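Local coordinates for protein transcriptional regulator (LacI family) (Clostridium acetobutylicum ATCC 824, PDB 3G85) that probably binds regulatory DNA as a transcription factor of the LacI family, with a core built like a periplasmic binding protein, at residues S129-L134 against K190-N195. Numbering follows the deposited sequence.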
ATOM      1  N   SER A 129      13.669  19.197  10.238  1.00 33.52           N
ATOM      2  CA  SER A 129      13.753  18.720   8.853  1.00 32.26           C
ATOM      3  C   SER A 129      13.612  17.194   8.786  1.00 30.83           C
ATOM      4  O   SER A 129      13.646  16.519   9.792  1.00 30.02           O
ATOM      5  CB  SER A 129      15.054  19.154   8.187  1.00 33.06           C
ATOM      6  OG  SER A 129      16.131  18.571   8.873  1.00 35.80           O
ATOM      7  N   ALA A 130      13.421  16.681   7.576  1.00 30.04           N
ATOM      8  CA  ALA A 130      13.225  15.244   7.393  1.00 28.21           C
ATOM      9  C   ALA A 130      13.806  14.829   6.065  1.00 27.29           C
ATOM     10  O   ALA A 130      13.941  15.658   5.145  1.00 27.42           O
ATOM     11  CB  ALA A 130      11.732  14.881   7.483  1.00 28.00           C
ATOM     12  N   ALA A 131      14.149  13.543   5.968  1.00 25.79           N
ATOM     13  CA  ALA A 131      14.493  12.925   4.700  1.00 25.45           C
ATOM     14  C   ALA A 131      13.411  11.880   4.358  1.00 24.32           C
ATOM     15  O   ALA A 131      12.601  11.528   5.222  1.00 24.50           O
ATOM     16  CB  ALA A 131      15.858  12.256   4.770  1.00 25.37           C
ATOM     17  N   ALA A 132      13.389  11.447   3.100  1.00 24.31           N
ATOM     18  CA  ALA A 132      12.413  10.450   2.642  1.00 24.18           C
ATOM     19  C   ALA A 132      13.102   9.482   1.697  1.00 24.58           C
ATOM     20  O   ALA A 132      13.829   9.893   0.778  1.00 24.85           O
ATOM     21  CB  ALA A 132      11.213  11.127   1.956  1.00 24.23           C
ATOM     22  N   ILE A 133      12.933   8.193   1.957  1.00 23.54           N
ATOM     23  CA  ILE A 133      13.418   7.179   1.055  1.00 22.03           C
ATOM     24  C   ILE A 133      12.192   6.563   0.414  1.00 22.82           C
ATOM     25  O   ILE A 133      11.333   5.992   1.117  1.00 21.45           O
ATOM     26  CB  ILE A 133      14.235   6.119   1.795  1.00 23.10           C
ATOM     27  CG1 ILE A 133      15.505   6.761   2.418  1.00 20.74           C
ATOM     28  CG2 ILE A 133      14.610   4.979   0.860  1.00 22.12           C
ATOM     29  CD1 ILE A 133      16.265   5.779   3.297  1.00 22.41           C
ATOM     30  N   LEU A 134      12.122   6.697  -0.908  1.00 23.89           N
ATOM     31  CA  LEU A 134      10.935   6.373  -1.674  1.00 24.82           C
ATOM     32  C   LEU A 134      11.214   5.406  -2.780  1.00 26.15           C
ATOM     33  O   LEU A 134      12.023   5.680  -3.690  1.00 26.60           O
ATOM     34  CB  LEU A 134      10.346   7.647  -2.286  1.00 25.21           C
ATOM     35  CG  LEU A 134       9.996   8.778  -1.305  1.00 24.93           C
ATOM     36  CD1 LEU A 134       9.599  10.046  -2.089  1.00 24.34           C
ATOM     37  CD2 LEU A 134       8.898   8.407  -0.292  1.00 22.82           C
ATOM     38  N   LYS A 190      17.087  14.334  11.101  1.00 33.85           N
ATOM     39  CA  LYS A 190      16.828  13.474  12.236  1.00 32.92           C
ATOM     40  C   LYS A 190      15.481  12.722  12.147  1.00 31.57           C
ATOM     41  O   LYS A 190      15.167  11.906  13.010  1.00 31.65           O
ATOM     42  CB  LYS A 190      16.889  14.281  13.527  1.00 34.29           C
ATOM     43  CG  LYS A 190      18.319  14.747  13.925  1.00 35.75           C
ATOM     44  CD  LYS A 190      18.315  15.330  15.322  1.00 40.17           C
ATOM     45  CE  LYS A 190      18.459  14.232  16.385  1.00 42.79           C
ATOM     46  NZ  LYS A 190      17.438  14.387  17.461  1.00 44.98           N
ATOM     47  N   ALA A 191      14.698  13.029  11.122  1.00 29.61           N
ATOM     48  CA  ALA A 191      13.442  12.338  10.854  1.00 28.51           C
ATOM     49  C   ALA A 191      13.564  11.684   9.497  1.00 27.37           C
ATOM     50  O   ALA A 191      14.158  12.255   8.565  1.00 27.33           O
ATOM     51  CB  ALA A 191      12.283  13.314  10.865  1.00 27.55           C
ATOM     52  N   LEU A 192      13.015  10.474   9.380  1.00 26.02           N
ATOM     53  CA  LEU A 192      13.062   9.752   8.127  1.00 24.07           C
ATOM     54  C   LEU A 192      11.722   9.087   7.837  1.00 24.01           C
ATOM     55  O   LEU A 192      11.234   8.319   8.642  1.00 23.90           O
ATOM     56  CB  LEU A 192      14.190   8.695   8.167  1.00 24.37           C
ATOM     57  CG  LEU A 192      14.269   7.786   6.924  1.00 21.97           C
ATOM     58  CD1 LEU A 192      14.707   8.563   5.671  1.00 20.39           C
ATOM     59  CD2 LEU A 192      15.214   6.617   7.192  1.00 23.06           C
ATOM     60  N   PHE A 193      11.149   9.407   6.684  1.00 23.12           N
ATOM     61  CA  PHE A 193       9.970   8.732   6.168  1.00 23.21           C
ATOM     62  C   PHE A 193      10.372   7.670   5.137  1.00 22.38           C
ATOM     63  O   PHE A 193      11.085   7.966   4.176  1.00 22.13           O
ATOM     64  CB  PHE A 193       9.056   9.770   5.527  1.00 22.57           C
ATOM     65  CG  PHE A 193       7.841   9.200   4.841  1.00 23.65           C
ATOM     66  CD1 PHE A 193       6.806   8.614   5.596  1.00 20.68           C
ATOM     67  CD2 PHE A 193       7.707   9.310   3.467  1.00 21.01           C
ATOM     68  CE1 PHE A 193       5.655   8.146   4.975  1.00 22.34           C
ATOM     69  CE2 PHE A 193       6.530   8.821   2.815  1.00 23.06           C
ATOM     70  CZ  PHE A 193       5.524   8.234   3.587  1.00 22.17           C
ATOM     71  N   CYS A 194       9.906   6.438   5.323  1.00 22.02           N
ATOM     72  CA  CYS A 194      10.120   5.398   4.294  1.00 21.41           C
ATOM     73  C   CYS A 194       8.768   5.001   3.742  1.00 21.19           C
ATOM     74  O   CYS A 194       7.864   4.707   4.512  1.00 20.81           O
ATOM     75  CB  CYS A 194      10.801   4.161   4.877  1.00 22.27           C
ATOM     76  SG  CYS A 194      12.446   4.465   5.589  1.00 24.46           S
ATOM     77  N   ASN A 195       8.615   4.991   2.433  1.00 19.96           N
ATOM     78  CA  ASN A 195       7.277   4.708   1.898  1.00 20.77           C
ATOM     79  C   ASN A 195       7.021   3.203   1.743  1.00 19.81           C
ATOM     80  O   ASN A 195       6.037   2.798   1.110  1.00 20.83           O
ATOM     81  CB  ASN A 195       6.957   5.530   0.615  1.00 19.74           C
ATOM     82  CG  ASN A 195       7.671   5.020  -0.637  1.00 18.94           C
ATOM     83  OD1 ASN A 195       8.616   4.248  -0.561  1.00 20.51           O
ATOM     84  ND2 ASN A 195       7.204   5.463  -1.816  1.00 24.30           N
TER
HETATM   85  O   HOH W   1      16.656  16.986  11.699  1.00 51.48           O
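Ala-131 bonds through both its N-H and its carbonyl to the parallel neighbouring strand, its N donating to Ala-191 O at 2.9 Å and its O accepting from Phe-193 N. Ile-133 repeats the pattern: its N donates to Phe-193 O, and its O receives Asn-195 N in a longer bond of 3.2 Å. Between these two residues, Ala-132 CA adds a CA-H...O contact to the same Phe-193 O, at 3.2 Å. At the N-terminal ends of the two segments, a water bridges Ser-129 OG and Lys-190 N.

On one face, Leu-192 CD1 lies 4.0 Å from Ala-131 CB and 3.8 Å from Ile-133 CG1. With CG anti to the backbone N (chi1 176°), Leu-192 leans over the neighbouring strand. The opposite face carries Phe-193, whose ring edge meets Ala-132 CB, while Leu-134 CD2 approaches CE2 of that ring obliquely at 3.9 Å. At the C-terminal end, the side chain of Asn-195 crosses that of Leu-134 at about a right angle, with Leu-134 CD2 3.6 Å from Asn-195 CB. A chi1 of 75° sets the amide beside the backbone of 129-134, OD1 lying 3.3 Å from Leu-134 CA.

The pair illustrates how the periplasmic binding protein-like fold builds a lobe: strands 131-134 and 191-194 are adjacent in the second sheet, and the intervening chain supplies strand 165-167 on the far side of 131-134 and helices 140-155 and 172-182.

Farther out, Asn-195 OD1 accepts a hydrogen bond from Thr-135 N, just past the end of 129-134. Helix 140-155 covers the Phe-193 face, where Phe-149 stacks on the ring; Val-203 of helix 197-209 touches both Ile-133 and Leu-192 on the other.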